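Local coordinates for protein transglutaminase-like enzymes, putative cysteine protease (Cytophaga hutchinsonii, PDB 3ISR) that is probably a cysteine-dependent hydrolase of the transglutaminase-like superfamily, with an N-terminal beta domain of the bacterial transglutaminase type; its substrate is not established, at residues 25-31 with 255-261; 33-37 with 241-245; 42-48 with 84-90; 54-58 with 70-74; 211-215 with 265-269. All blocks are in the same frame, centred on the assembly; numbering follows the deposited sequence.

Contact 1: residues 25-31 with 255-261; sequences MSPTTFI and ASIFGNA
Thr-28 and Asn-260 meet where two antiparallel strands come apart: the backbone N of Asn-260 donates to Thr-28 OG1 at 3.0 Å, and the same hydroxyl hands its own proton back to Ser-26 O at 2.6 Å, from well above that carbonyl plane. With OG1 turned beside its own backbone N (chi1 -58°), Thr-28 sends CG2 the other way, against Ile-257 CG2 at 3.6 Å. Replacing Thr-28 by an alanine would probably leave the Asn-260 N-H without its acceptor and open a gap beside Ile-257. The amide of Asn-260 reaches on to Ser-26, ND2 giving a bond to OG at 2.8 Å that lies in the amide plane, while the backbone O of Asn-260 takes Met-25 N at 2.7 Å. Gly-259, at phi 143°, sits where a side chain would run into Thr-28 OG1. Beyond this junction, Thr-29 with Phe-258 and Ile-31 with Ser-256 are hydrogen-bonded pairs, making strand 255-258 an outer strand of a four-stranded antiparallel sheet. Side chains alternate between its faces. Phe-30 lies alongside Ile-257 and brings CZ within 3.6 Å of Ala-261 CB; Tyr-22 and Phe-80 pack round its ring. On the other face Ile-31 CD1 touches Phe-258 CE1 at 3.8 Å, and Val-106 of the second subunit packs on both residues.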
# COMPACT_ATOMS: atom_id res chain seq x y z
N MSE B 25 -30.28 0.95 -8.10
CA MSE B 25 -30.26 2.43 -8.16
C MSE B 25 -30.19 2.96 -9.59
O MSE B 25 -30.82 3.97 -9.92
CB MSE B 25 -29.07 2.99 -7.37
CG MSE B 25 -29.08 2.67 -5.88
SE MSE B 25 -30.71 3.31 -5.01
CE MSE B 25 -30.56 5.25 -5.31
N SER B 26 -29.41 2.28 -10.43
CA SER B 26 -29.21 2.66 -11.82
C SER B 26 -29.28 1.37 -12.65
O SER B 26 -29.34 0.29 -12.07
CB SER B 26 -27.87 3.38 -11.99
OG SER B 26 -26.81 2.57 -11.52
N PRO B 27 -29.30 1.47 -14.00
CA PRO B 27 -29.35 0.24 -14.81
C PRO B 27 -28.13 -0.65 -14.54
O PRO B 27 -26.99 -0.20 -14.68
CB PRO B 27 -29.32 0.77 -16.26
CG PRO B 27 -29.77 2.20 -16.16
CD PRO B 27 -29.23 2.68 -14.85
N THR B 28 -28.38 -1.89 -14.14
CA THR B 28 -27.33 -2.72 -13.56
C THR B 28 -27.37 -4.13 -14.12
O THR B 28 -28.44 -4.71 -14.26
CB THR B 28 -27.48 -2.76 -12.01
OG1 THR B 28 -27.42 -1.43 -11.48
CG2 THR B 28 -26.39 -3.60 -11.38
N THR B 29 -26.19 -4.66 -14.43
CA THR B 29 -26.04 -6.07 -14.78
C THR B 29 -25.39 -6.82 -13.62
O THR B 29 -24.44 -6.32 -13.00
CB THR B 29 -25.20 -6.24 -16.07
OG1 THR B 29 -25.95 -5.71 -17.17
CG2 THR B 29 -24.89 -7.72 -16.37
N PHE B 30 -25.93 -8.00 -13.31
CA PHE B 30 -25.43 -8.86 -12.24
C PHE B 30 -24.88 -10.13 -12.84
O PHE B 30 -25.45 -10.69 -13.78
CB PHE B 30 -26.57 -9.25 -11.29
CG PHE B 30 -27.15 -8.10 -10.54
CD1 PHE B 30 -26.80 -7.88 -9.22
CD2 PHE B 30 -28.06 -7.25 -11.15
CE1 PHE B 30 -27.35 -6.81 -8.51
CE2 PHE B 30 -28.61 -6.18 -10.46
CZ PHE B 30 -28.25 -5.96 -9.13
N ILE B 31 -23.76 -10.58 -12.29
CA ILE B 31 -23.30 -11.93 -12.57
C ILE B 31 -23.19 -12.58 -11.22
O ILE B 31 -22.39 -12.15 -10.37
CB ILE B 31 -21.92 -11.97 -13.24
CG1 ILE B 31 -21.92 -11.14 -14.53
CG2 ILE B 31 -21.53 -13.45 -13.55
CD1 ILE B 31 -20.54 -11.07 -15.21
N ALA B 255 -21.59 -12.09 -6.12
CA ALA B 255 -22.29 -11.20 -7.02
C ALA B 255 -21.32 -10.17 -7.57
O ALA B 255 -20.71 -9.41 -6.81
CB ALA B 255 -23.45 -10.51 -6.27
N SER B 256 -21.18 -10.14 -8.89
CA SER B 256 -20.45 -9.07 -9.53
C SER B 256 -21.47 -8.08 -10.08
O SER B 256 -22.35 -8.46 -10.86
CB SER B 256 -19.55 -9.62 -10.63
OG SER B 256 -18.56 -10.46 -10.05
N ILE B 257 -21.35 -6.83 -9.65
CA ILE B 257 -22.37 -5.82 -9.92
C ILE B 257 -21.83 -4.73 -10.84
O ILE B 257 -20.93 -3.96 -10.46
CB ILE B 257 -22.90 -5.23 -8.59
CG1 ILE B 257 -23.52 -6.35 -7.74
CG2 ILE B 257 -23.88 -4.07 -8.85
CD1 ILE B 257 -23.85 -5.95 -6.31
N PHE B 258 -22.37 -4.69 -12.05
CA PHE B 258 -22.01 -3.70 -13.06
C PHE B 258 -23.08 -2.63 -13.14
O PHE B 258 -24.03 -2.75 -13.92
CB PHE B 258 -21.83 -4.36 -14.43
CG PHE B 258 -20.67 -5.32 -14.46
CD1 PHE B 258 -20.84 -6.63 -14.06
CD2 PHE B 258 -19.40 -4.89 -14.88
CE1 PHE B 258 -19.76 -7.53 -14.07
CE2 PHE B 258 -18.33 -5.78 -14.89
CZ PHE B 258 -18.51 -7.10 -14.49
N GLY B 259 -22.93 -1.60 -12.32
CA GLY B 259 -23.93 -0.54 -12.18
C GLY B 259 -23.98 -0.10 -10.73
O GLY B 259 -22.93 0.00 -10.09
N ASN B 260 -25.18 0.13 -10.21
CA ASN B 260 -25.36 0.59 -8.83
C ASN B 260 -26.51 -0.13 -8.13
O ASN B 260 -27.68 0.14 -8.41
CB ASN B 260 -25.64 2.09 -8.79
CG ASN B 260 -24.43 2.91 -9.19
OD1 ASN B 260 -23.47 3.01 -8.43
ND2 ASN B 260 -24.47 3.51 -10.38
N ALA B 261 -26.18 -1.03 -7.22
CA ALA B 261 -27.18 -1.79 -6.49
C ALA B 261 -26.58 -2.32 -5.21
O ALA B 261 -25.37 -2.53 -5.12
CB ALA B 261 -27.72 -2.93 -7.35

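Contact 2: residues 33-37 with 241-245; sequences NVHAL and VKIAT
Leu-37 N points almost straight at Lys-242 O, 2.9 Å away with an N-H...O angle of 176°, the one direct backbone bond between the loop 33-37 and strand 241-245. Next to it, Ala-36 CA makes a C-H...O contact with the same carbonyl, and one water lies within hydrogen-bonding distance of both His-35 O and Ile-243 O, bridging the two segments where they diverge. Strand 241-245 is itself kinked: Ile-243 and Ala-244 both face Thr-203 in a classic beta bulge. Ile-243 fills the concave side of the loop. Its CG2, anti to the backbone N, slides past the side chain of Asn-33, with Asn-33 CG at 3.6 Å, and its CB lies 3.9 Å from His-35 O. Leu-37 and Lys-242 run side by side in the same direction, so that CD2 of the leucine meets the aliphatic CD of the lysine at 3.6 Å; Leu-37 CB also rests on Ile-243 O. Ala-36 CB adds a looser touch on Val-241 CG1. The contact is buried where the loop after strand 28-32 meets strand 240-246: Ile-243 packs on Tyr-205 of strand 199-206 and on Phe-214, whereas Val-34 and Ala-36 turn to strand 78-96, against Met-82 and Val-88 respectively.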
# COMPACT_ATOMS: atom_id res chain seq x y z
N ASN B 33 -22.90 -16.09 -8.63
CA ASN B 33 -22.36 -17.43 -8.52
C ASN B 33 -22.91 -18.12 -7.30
O ASN B 33 -22.29 -18.07 -6.22
CB ASN B 33 -20.83 -17.38 -8.46
CG ASN B 33 -20.21 -18.75 -8.57
OD1 ASN B 33 -20.77 -19.67 -9.19
ND2 ASN B 33 -19.05 -18.89 -7.96
N VAL B 34 -24.09 -18.75 -7.47
CA VAL B 34 -24.80 -19.39 -6.35
C VAL B 34 -25.12 -20.88 -6.55
O VAL B 34 -25.35 -21.59 -5.57
CB VAL B 34 -26.12 -18.61 -5.95
CG1 VAL B 34 -25.80 -17.14 -5.62
CG2 VAL B 34 -27.18 -18.70 -7.04
N HIS B 35 -25.13 -21.34 -7.81
CA HIS B 35 -25.38 -22.74 -8.14
C HIS B 35 -24.30 -23.69 -7.63
O HIS B 35 -23.09 -23.37 -7.68
CB HIS B 35 -25.41 -22.90 -9.65
CG HIS B 35 -26.68 -22.42 -10.28
ND1 HIS B 35 -26.96 -21.08 -10.43
CD2 HIS B 35 -27.74 -23.09 -10.77
CE1 HIS B 35 -28.15 -20.95 -10.99
NE2 HIS B 35 -28.64 -22.15 -11.21
N ALA B 36 -24.71 -24.87 -7.18
CA ALA B 36 -23.75 -25.92 -6.84
C ALA B 36 -23.08 -26.39 -8.12
O ALA B 36 -23.69 -26.38 -9.19
CB ALA B 36 -24.43 -27.09 -6.14
N LEU B 37 -21.80 -26.74 -8.03
CA LEU B 37 -21.08 -27.22 -9.20
C LEU B 37 -21.44 -28.68 -9.46
O LEU B 37 -21.76 -29.41 -8.52
CB LEU B 37 -19.56 -27.11 -8.97
CG LEU B 37 -18.65 -27.10 -10.21
CD1 LEU B 37 -18.90 -25.91 -11.15
CD2 LEU B 37 -17.18 -27.13 -9.79
N VAL B 241 -20.42 -28.07 0.38
CA VAL B 241 -20.93 -28.31 -0.96
C VAL B 241 -20.34 -27.25 -1.87
O VAL B 241 -20.55 -26.05 -1.64
CB VAL B 241 -22.47 -28.27 -0.97
CG1 VAL B 241 -23.00 -28.42 -2.38
CG2 VAL B 241 -23.02 -29.38 -0.06
N LYS B 242 -19.63 -27.70 -2.90
CA LYS B 242 -18.83 -26.80 -3.73
C LYS B 242 -19.66 -25.95 -4.66
O LYS B 242 -20.50 -26.46 -5.40
CB LYS B 242 -17.81 -27.59 -4.57
CG LYS B 242 -16.89 -26.67 -5.41
CD LYS B 242 -16.03 -27.47 -6.39
CE LYS B 242 -14.92 -28.23 -5.67
NZ LYS B 242 -14.03 -29.02 -6.59
N ILE B 243 -19.36 -24.66 -4.66
CA ILE B 243 -19.91 -23.75 -5.64
C ILE B 243 -18.88 -23.49 -6.72
O ILE B 243 -19.14 -23.74 -7.90
CB ILE B 243 -20.36 -22.43 -4.99
CG1 ILE B 243 -21.59 -22.69 -4.13
CG2 ILE B 243 -20.64 -21.35 -6.05
CD1 ILE B 243 -21.82 -21.60 -3.08
N ALA B 244 -17.72 -22.96 -6.32
CA ALA B 244 -16.66 -22.72 -7.30
C ALA B 244 -15.27 -22.92 -6.75
O ALA B 244 -15.05 -22.94 -5.53
CB ALA B 244 -16.78 -21.29 -7.86
N THR B 245 -14.33 -23.07 -7.67
CA THR B 245 -12.91 -22.86 -7.40
C THR B 245 -12.34 -21.87 -8.43
O THR B 245 -12.86 -21.73 -9.54
CB THR B 245 -12.11 -24.20 -7.39
OG1 THR B 245 -12.22 -24.85 -8.67
CG2 THR B 245 -12.67 -25.14 -6.33
O HOH W 1 -20.96 -22.91 -9.47

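Contact 3: residues 42-48 with 84-90; sequences QHILDES and YTATVDT
A classic beta bulge interrupts this antiparallel pairing of strands 43-52 and 78-96: Leu-45 and Asp-46 both face Thr-87, whose carbonyl accepts Leu-45 N at 3.0 Å and, weakly, Asp-46 N. The register shifts by one there, and the chain turns a corner at Leu-45. On either side the ladder is regular, with His-43 opposite Asp-89 and Ser-48 opposite Thr-85 as hydrogen-bonded pairs. On the face of Ile-44 and Val-88, the two side chains lie side by side, Ile-44 CG1 to Val-88 CG2 at 4.1 Å. The Gln-42 side chain passes slantwise over Val-88, CG to Val-88 CG1 at 3.7 Å, while its NE2 is held by Leu-37 O and Lys-242 O. Farther along, Tyr-84 OH donates to Glu-47 OE1 at 2.8 Å; the oxygen lies at the ring edge, and the carboxylate plane stands 77° from the ring. Glu-47 reaches this position with CG wedged between its backbone N and carbonyl carbon (chi1 70°). On the other face the Asp-89 carboxylate is nearly coplanar with the His-43 ring. The two oxygens of Glu-47 thus have separate mates, the Tyr-84 hydroxyl on OE1 and a salt bridge from Arg-68 on OE2, which would probably stabilise its negative charge and fix its rotation.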
# COMPACT_ATOMS: atom_id res chain seq x y z
N GLN B 42 -19.53 -34.67 -7.29
CA GLN B 42 -20.64 -33.91 -6.74
C GLN B 42 -21.77 -33.85 -7.76
O GLN B 42 -21.58 -33.34 -8.87
CB GLN B 42 -20.20 -32.47 -6.36
CG GLN B 42 -21.35 -31.61 -5.82
CD GLN B 42 -20.86 -30.31 -5.21
OE1 GLN B 42 -20.20 -30.30 -4.16
NE2 GLN B 42 -21.20 -29.20 -5.85
N HIS B 43 -22.94 -34.35 -7.36
CA HIS B 43 -24.08 -34.47 -8.27
C HIS B 43 -25.28 -33.71 -7.73
O HIS B 43 -25.60 -33.78 -6.53
CB HIS B 43 -24.45 -35.95 -8.51
CG HIS B 43 -23.26 -36.82 -8.79
ND1 HIS B 43 -22.80 -37.08 -10.06
CD2 HIS B 43 -22.40 -37.46 -7.95
CE1 HIS B 43 -21.73 -37.85 -10.00
NE2 HIS B 43 -21.47 -38.10 -8.73
N ILE B 44 -25.94 -32.99 -8.63
CA ILE B 44 -27.15 -32.30 -8.28
C ILE B 44 -28.31 -33.22 -8.66
O ILE B 44 -28.54 -33.54 -9.84
CB ILE B 44 -27.23 -30.94 -8.99
CG1 ILE B 44 -26.02 -30.07 -8.60
CG2 ILE B 44 -28.53 -30.24 -8.64
CD1 ILE B 44 -25.74 -28.96 -9.54
N LEU B 45 -29.01 -33.67 -7.63
CA LEU B 45 -30.15 -34.56 -7.80
C LEU B 45 -31.35 -33.73 -8.22
O LEU B 45 -32.13 -34.16 -9.07
CB LEU B 45 -30.40 -35.36 -6.52
CG LEU B 45 -29.11 -35.98 -5.95
CD1 LEU B 45 -29.26 -36.48 -4.51
CD2 LEU B 45 -28.55 -37.09 -6.86
N ASP B 46 -31.45 -32.51 -7.68
CA ASP B 46 -32.51 -31.55 -8.00
C ASP B 46 -32.09 -30.10 -7.68
O ASP B 46 -31.45 -29.85 -6.66
CB ASP B 46 -33.76 -31.92 -7.19
CG ASP B 46 -34.96 -31.10 -7.57
OD1 ASP B 46 -35.30 -31.03 -8.78
OD2 ASP B 46 -35.60 -30.55 -6.65
N GLU B 47 -32.47 -29.15 -8.54
CA GLU B 47 -32.28 -27.72 -8.26
C GLU B 47 -33.39 -26.85 -8.83
O GLU B 47 -34.01 -27.20 -9.84
CB GLU B 47 -30.90 -27.23 -8.76
CG GLU B 47 -30.75 -27.17 -10.28
CD GLU B 47 -29.39 -26.66 -10.74
OE1 GLU B 47 -28.51 -26.39 -9.89
OE2 GLU B 47 -29.20 -26.52 -11.96
N SER B 48 -33.61 -25.70 -8.20
CA SER B 48 -34.60 -24.72 -8.65
C SER B 48 -34.10 -23.27 -8.44
O SER B 48 -33.57 -22.94 -7.37
CB SER B 48 -35.94 -24.95 -7.92
OG SER B 48 -36.82 -23.85 -8.11
N TYR B 84 -32.41 -19.68 -4.72
CA TYR B 84 -31.81 -20.92 -5.24
C TYR B 84 -31.95 -22.02 -4.21
O TYR B 84 -31.61 -21.83 -3.04
CB TYR B 84 -30.32 -20.72 -5.61
CG TYR B 84 -29.62 -21.99 -6.06
CD1 TYR B 84 -29.87 -22.53 -7.32
CD2 TYR B 84 -28.73 -22.66 -5.23
CE1 TYR B 84 -29.24 -23.71 -7.75
CE2 TYR B 84 -28.11 -23.84 -5.64
CZ TYR B 84 -28.37 -24.35 -6.90
OH TYR B 84 -27.74 -25.49 -7.34
N THR B 85 -32.44 -23.19 -4.65
CA THR B 85 -32.60 -24.35 -3.79
C THR B 85 -32.13 -25.61 -4.51
O THR B 85 -32.39 -25.77 -5.71
CB THR B 85 -34.10 -24.49 -3.36
OG1 THR B 85 -34.53 -23.27 -2.75
CG2 THR B 85 -34.29 -25.63 -2.38
N ALA B 86 -31.45 -26.50 -3.80
CA ALA B 86 -30.96 -27.74 -4.42
C ALA B 86 -30.77 -28.87 -3.44
O ALA B 86 -30.59 -28.66 -2.24
CB ALA B 86 -29.64 -27.50 -5.23
N THR B 87 -30.81 -30.09 -3.98
CA THR B 87 -30.49 -31.29 -3.25
C THR B 87 -29.27 -31.85 -3.94
O THR B 87 -29.27 -32.00 -5.17
CB THR B 87 -31.65 -32.30 -3.33
OG1 THR B 87 -32.84 -31.64 -2.91
CG2 THR B 87 -31.38 -33.49 -2.46
N VAL B 88 -28.23 -32.16 -3.16
CA VAL B 88 -26.92 -32.45 -3.72
C VAL B 88 -26.24 -33.58 -2.96
O VAL B 88 -26.36 -33.67 -1.74
CB VAL B 88 -26.02 -31.18 -3.67
CG1 VAL B 88 -24.59 -31.49 -4.10
CG2 VAL B 88 -26.59 -30.09 -4.56
N ASP B 89 -25.53 -34.43 -3.69
CA ASP B 89 -24.67 -35.40 -3.03
C ASP B 89 -23.22 -35.05 -3.33
O ASP B 89 -22.89 -34.58 -4.42
CB ASP B 89 -24.99 -36.84 -3.45
CG ASP B 89 -24.24 -37.27 -4.70
OD1 ASP B 89 -23.16 -37.90 -4.57
OD2 ASP B 89 -24.72 -36.96 -5.80
N THR B 90 -22.37 -35.26 -2.34
CA THR B 90 -20.93 -35.09 -2.51
C THR B 90 -20.25 -36.39 -2.12
O THR B 90 -20.86 -37.23 -1.44
CB THR B 90 -20.39 -33.96 -1.59
OG1 THR B 90 -20.51 -34.37 -0.22
CG2 THR B 90 -21.16 -32.66 -1.79
O HOH W 2 -35.55 -21.87 -5.32

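Contact 4: residues 54-58 with 70-74; sequences PIEIE and VRLKA
Ile-57 carries the tight half of this contact, laying CD1 obliquely across both Val-70 CB and Leu-72 CD2, each 3.8 Å away. Its CG1, anti to the backbone N (chi1 -174°), passes close to Arg-71 O and carries CD1 on to Val-70 and Leu-72. Ile-55 adds to the apolar patch: its side chain crosses that of Leu-72 at about a right angle, Ile-55 CG2 3.9 Å from Leu-72 CB, and the core continues through Phe-80, on which Ile-55 and Leu-72 both pack. Where the chains draw level, Glu-58 and Arg-71 form an antiparallel hydrogen-bonded pair, Arg-71 N to Glu-58 O at 2.8 Å, which starts the outer strand 58-60 of the four-stranded sheet beside strand 69-74. On their face of the sheet the two long side chains run alongside each other. Glu-58 OE1 receives Arg-71 NE at 3.1 Å, approached from above the carboxylate plane, in a salt bridge to which NH1 adds a weak bond. Arg-71 also donates through NH2 to Leu-109 O of the second subunit and makes a cation-pi contact with Phe-60. A leucine in place of Arg-71 would probably leave the Glu-58 carboxylate without its charged mate and the Leu-109 carbonyl of the second subunit without this donor. The other end is loose: Glu-56 is exposed and its carbonyl reaches Lys-73 N only through a water, 2.6 Å from Glu-56 O.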
# COMPACT_ATOMS: atom_id res chain seq x y z
N PRO B 54 -40.18 -12.17 -12.39
CA PRO B 54 -39.35 -12.94 -13.33
C PRO B 54 -38.48 -12.01 -14.18
O PRO B 54 -38.99 -11.13 -14.86
CB PRO B 54 -40.38 -13.67 -14.21
CG PRO B 54 -41.71 -13.51 -13.52
CD PRO B 54 -41.62 -12.28 -12.68
N ILE B 55 -37.17 -12.17 -14.08
CA ILE B 55 -36.26 -11.46 -14.98
C ILE B 55 -35.50 -12.51 -15.78
O ILE B 55 -35.08 -13.53 -15.22
CB ILE B 55 -35.26 -10.54 -14.21
CG1 ILE B 55 -36.00 -9.37 -13.56
CG2 ILE B 55 -34.18 -9.99 -15.16
CD1 ILE B 55 -35.25 -8.77 -12.39
N GLU B 56 -35.36 -12.25 -17.08
CA GLU B 56 -34.61 -13.11 -18.00
C GLU B 56 -33.22 -13.38 -17.42
O GLU B 56 -32.53 -12.45 -16.98
CB GLU B 56 -34.51 -12.41 -19.37
CG GLU B 56 -33.68 -13.14 -20.44
CD GLU B 56 -33.69 -12.41 -21.79
OE1 GLU B 56 -34.78 -12.09 -22.30
OE2 GLU B 56 -32.60 -12.16 -22.35
N ILE B 57 -32.81 -14.64 -17.41
CA ILE B 57 -31.55 -15.03 -16.78
C ILE B 57 -30.81 -16.07 -17.63
O ILE B 57 -31.45 -16.93 -18.23
CB ILE B 57 -31.79 -15.48 -15.30
CG1 ILE B 57 -30.47 -15.75 -14.58
CG2 ILE B 57 -32.74 -16.68 -15.23
CD1 ILE B 57 -30.55 -15.48 -13.09
N GLU B 58 -29.49 -15.95 -17.73
CA GLU B 58 -28.67 -16.88 -18.53
C GLU B 58 -27.53 -17.45 -17.69
O GLU B 58 -26.85 -16.72 -16.98
CB GLU B 58 -28.09 -16.16 -19.76
CG GLU B 58 -27.34 -17.09 -20.74
CD GLU B 58 -26.27 -16.39 -21.59
OE1 GLU B 58 -26.12 -15.14 -21.51
OE2 GLU B 58 -25.56 -17.08 -22.33
N VAL B 70 -24.59 -17.08 -13.43
CA VAL B 70 -25.86 -16.68 -14.04
C VAL B 70 -25.91 -15.17 -14.11
O VAL B 70 -25.50 -14.49 -13.17
CB VAL B 70 -27.13 -17.22 -13.29
CG1 VAL B 70 -27.23 -18.75 -13.40
CG2 VAL B 70 -27.12 -16.80 -11.84
N ARG B 71 -26.42 -14.65 -15.22
CA ARG B 71 -26.46 -13.20 -15.36
C ARG B 71 -27.81 -12.69 -15.81
O ARG B 71 -28.54 -13.36 -16.56
CB ARG B 71 -25.35 -12.70 -16.29
CG ARG B 71 -25.34 -13.35 -17.64
CD ARG B 71 -24.28 -12.72 -18.56
NE ARG B 71 -24.09 -13.57 -19.72
CZ ARG B 71 -23.12 -13.43 -20.61
NH1 ARG B 71 -23.04 -14.26 -21.63
NH2 ARG B 71 -22.22 -12.45 -20.48
N LEU B 72 -28.12 -11.48 -15.34
CA LEU B 72 -29.37 -10.80 -15.65
C LEU B 72 -29.13 -9.31 -15.57
O LEU B 72 -28.15 -8.87 -14.96
CB LEU B 72 -30.47 -11.19 -14.64
CG LEU B 72 -30.28 -10.93 -13.14
CD1 LEU B 72 -30.49 -9.46 -12.79
CD2 LEU B 72 -31.29 -11.79 -12.37
N LYS B 73 -30.01 -8.54 -16.20
CA LYS B 73 -29.95 -7.09 -16.06
C LYS B 73 -31.23 -6.58 -15.39
O LYS B 73 -32.30 -7.17 -15.54
CB LYS B 73 -29.69 -6.41 -17.42
CG LYS B 73 -30.71 -6.68 -18.51
CD LYS B 73 -30.30 -6.05 -19.85
CE LYS B 73 -31.54 -5.68 -20.67
NZ LYS B 73 -31.27 -5.50 -22.13
N ALA B 74 -31.08 -5.51 -14.62
CA ALA B 74 -32.18 -4.95 -13.85
C ALA B 74 -32.29 -3.45 -14.11
O ALA B 74 -31.29 -2.75 -14.21
CB ALA B 74 -31.97 -5.22 -12.37
O HOH W 3 -31.88 -10.08 -17.82

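Contact 5: residues 211-215 with 265-269; sequences PPDFH and NMHVE
Val-268 presses CG2 onto one face of the Phe-214 ring, 3.8 Å from the centroid and 21° off the ring normal, a CH-pi contact shifted toward the CD2-CE2 rim. The other methyl, CG1, is anti to the backbone N and rests against the backbone of Asp-213, 3.7 Å from its carbonyl carbon. Valine thus straddles the bend of the loop with both branches in use. Met-266, present as selenomethionine, comes to the same ring at its edge: SE lies 5.4 Å from the centroid and 79° off the normal, a Met-aromatic contact. Bent at its last torsion, its chain carries the terminal CE round to Asp-213 OD1, 3.3 Å away. This places the loop 211-215, which leads into strand 215-222 of the transglutaminase-like region, across strand 261-272, itself paired with strand 12-24 of the N-terminal region. Side chains do the joining here, since the backbones share no bonds. Within the loop, Asp-213 OD1 accepts Phe-214 N at 2.6 Å from above the carboxylate plane, which ties the carboxylate back to the loop beside the methyl group. At the other end, Pro-212 CB sits close to Val-268 O, at 3.0 Å. Phe-214 is buried further by Tyr-205, whose ring meets it with planes about 60° apart, and by Ile-243 and Val-34.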
# COMPACT_ATOMS: atom_id res chain seq x y z
N PRO B 211 -22.90 -18.07 12.17
CA PRO B 211 -24.22 -17.88 11.54
C PRO B 211 -24.15 -18.36 10.08
O PRO B 211 -23.10 -18.26 9.46
CB PRO B 211 -24.41 -16.36 11.60
CG PRO B 211 -23.01 -15.81 11.46
CD PRO B 211 -22.12 -16.81 12.20
N PRO B 212 -25.27 -18.88 9.54
CA PRO B 212 -25.26 -19.45 8.18
C PRO B 212 -24.94 -18.41 7.11
O PRO B 212 -25.41 -17.28 7.18
CB PRO B 212 -26.68 -20.01 8.01
CG PRO B 212 -27.50 -19.30 9.06
CD PRO B 212 -26.58 -19.07 10.20
N ASP B 213 -24.12 -18.79 6.13
CA ASP B 213 -23.62 -17.86 5.12
C ASP B 213 -22.91 -18.67 4.03
O ASP B 213 -22.74 -19.87 4.18
CB ASP B 213 -22.62 -16.89 5.77
CG ASP B 213 -22.43 -15.63 4.97
OD1 ASP B 213 -22.89 -15.55 3.81
OD2 ASP B 213 -21.80 -14.69 5.52
N PHE B 214 -22.53 -18.02 2.93
CA PHE B 214 -21.63 -18.65 1.95
C PHE B 214 -20.29 -18.76 2.62
O PHE B 214 -19.98 -17.99 3.53
CB PHE B 214 -21.50 -17.79 0.69
CG PHE B 214 -22.73 -17.77 -0.17
CD1 PHE B 214 -23.13 -18.90 -0.87
CD2 PHE B 214 -23.49 -16.61 -0.30
CE1 PHE B 214 -24.28 -18.88 -1.67
CE2 PHE B 214 -24.64 -16.59 -1.11
CZ PHE B 214 -25.02 -17.73 -1.80
N HIS B 215 -19.48 -19.74 2.23
CA HIS B 215 -18.23 -19.95 2.91
C HIS B 215 -17.12 -19.96 1.89
O HIS B 215 -17.34 -20.32 0.74
CB HIS B 215 -18.26 -21.27 3.69
CG HIS B 215 -17.16 -21.38 4.69
ND1 HIS B 215 -16.98 -20.44 5.69
CD2 HIS B 215 -16.18 -22.29 4.85
CE1 HIS B 215 -15.94 -20.79 6.43
NE2 HIS B 215 -15.43 -21.91 5.94
N ASN B 265 -31.51 -8.09 1.66
CA ASN B 265 -31.83 -9.32 2.41
C ASN B 265 -30.95 -10.42 1.84
O ASN B 265 -30.75 -10.48 0.63
CB ASN B 265 -33.30 -9.76 2.23
CG ASN B 265 -34.29 -9.02 3.12
OD1 ASN B 265 -34.71 -9.53 4.16
ND2 ASN B 265 -34.70 -7.84 2.70
N MSE B 266 -30.43 -11.30 2.70
CA MSE B 266 -29.66 -12.47 2.25
C MSE B 266 -29.79 -13.63 3.24
O MSE B 266 -29.66 -13.44 4.44
CB MSE B 266 -28.18 -12.14 2.03
CG MSE B 266 -27.43 -13.24 1.28
SE MSE B 266 -25.52 -12.93 0.87
CE MSE B 266 -24.81 -13.09 2.70
N HIS B 267 -30.06 -14.82 2.72
CA HIS B 267 -30.18 -16.04 3.54
C HIS B 267 -29.45 -17.16 2.83
O HIS B 267 -29.62 -17.34 1.63
CB HIS B 267 -31.64 -16.45 3.74
CG HIS B 267 -32.53 -15.34 4.23
ND1 HIS B 267 -32.59 -14.97 5.55
CD2 HIS B 267 -33.38 -14.52 3.57
CE1 HIS B 267 -33.45 -13.97 5.69
NE2 HIS B 267 -33.94 -13.68 4.50
N VAL B 268 -28.63 -17.90 3.57
CA VAL B 268 -27.92 -19.06 3.03
C VAL B 268 -28.08 -20.22 4.03
O VAL B 268 -27.96 -20.02 5.26
CB VAL B 268 -26.44 -18.74 2.77
CG1 VAL B 268 -25.73 -19.91 2.05
CG2 VAL B 268 -26.31 -17.47 1.94
N GLU B 269 -28.38 -21.41 3.52
CA GLU B 269 -28.56 -22.59 4.37
C GLU B 269 -28.04 -23.87 3.71
O GLU B 269 -28.12 -24.04 2.49
CB GLU B 269 -30.04 -22.77 4.76

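In the fold
Contacts 1 and 4 are neighbours, centres about 11 Å apart, in one four-stranded antiparallel sheet: strands 28-32 and 69-74 pair at its middle, while 255-258 and 58-60 flank them. Both touch the second subunit, so this sheet takes part in assembly. Contact 3 and strand 261-272 of contact 5 belong to the six-stranded sheet; the centres of contacts 3 and 5 are about 17 Å apart. Contact 2, nearest the chain's centre, touches contacts 3, 4 and 5. Along the chain, contact 4 nests inside 3, 3 inside 2, and 2 inside 1, whereas contact 5 crosses 1 and 2. The late strands therefore return to the N-terminal region, interlocking it with the transglutaminase-like region.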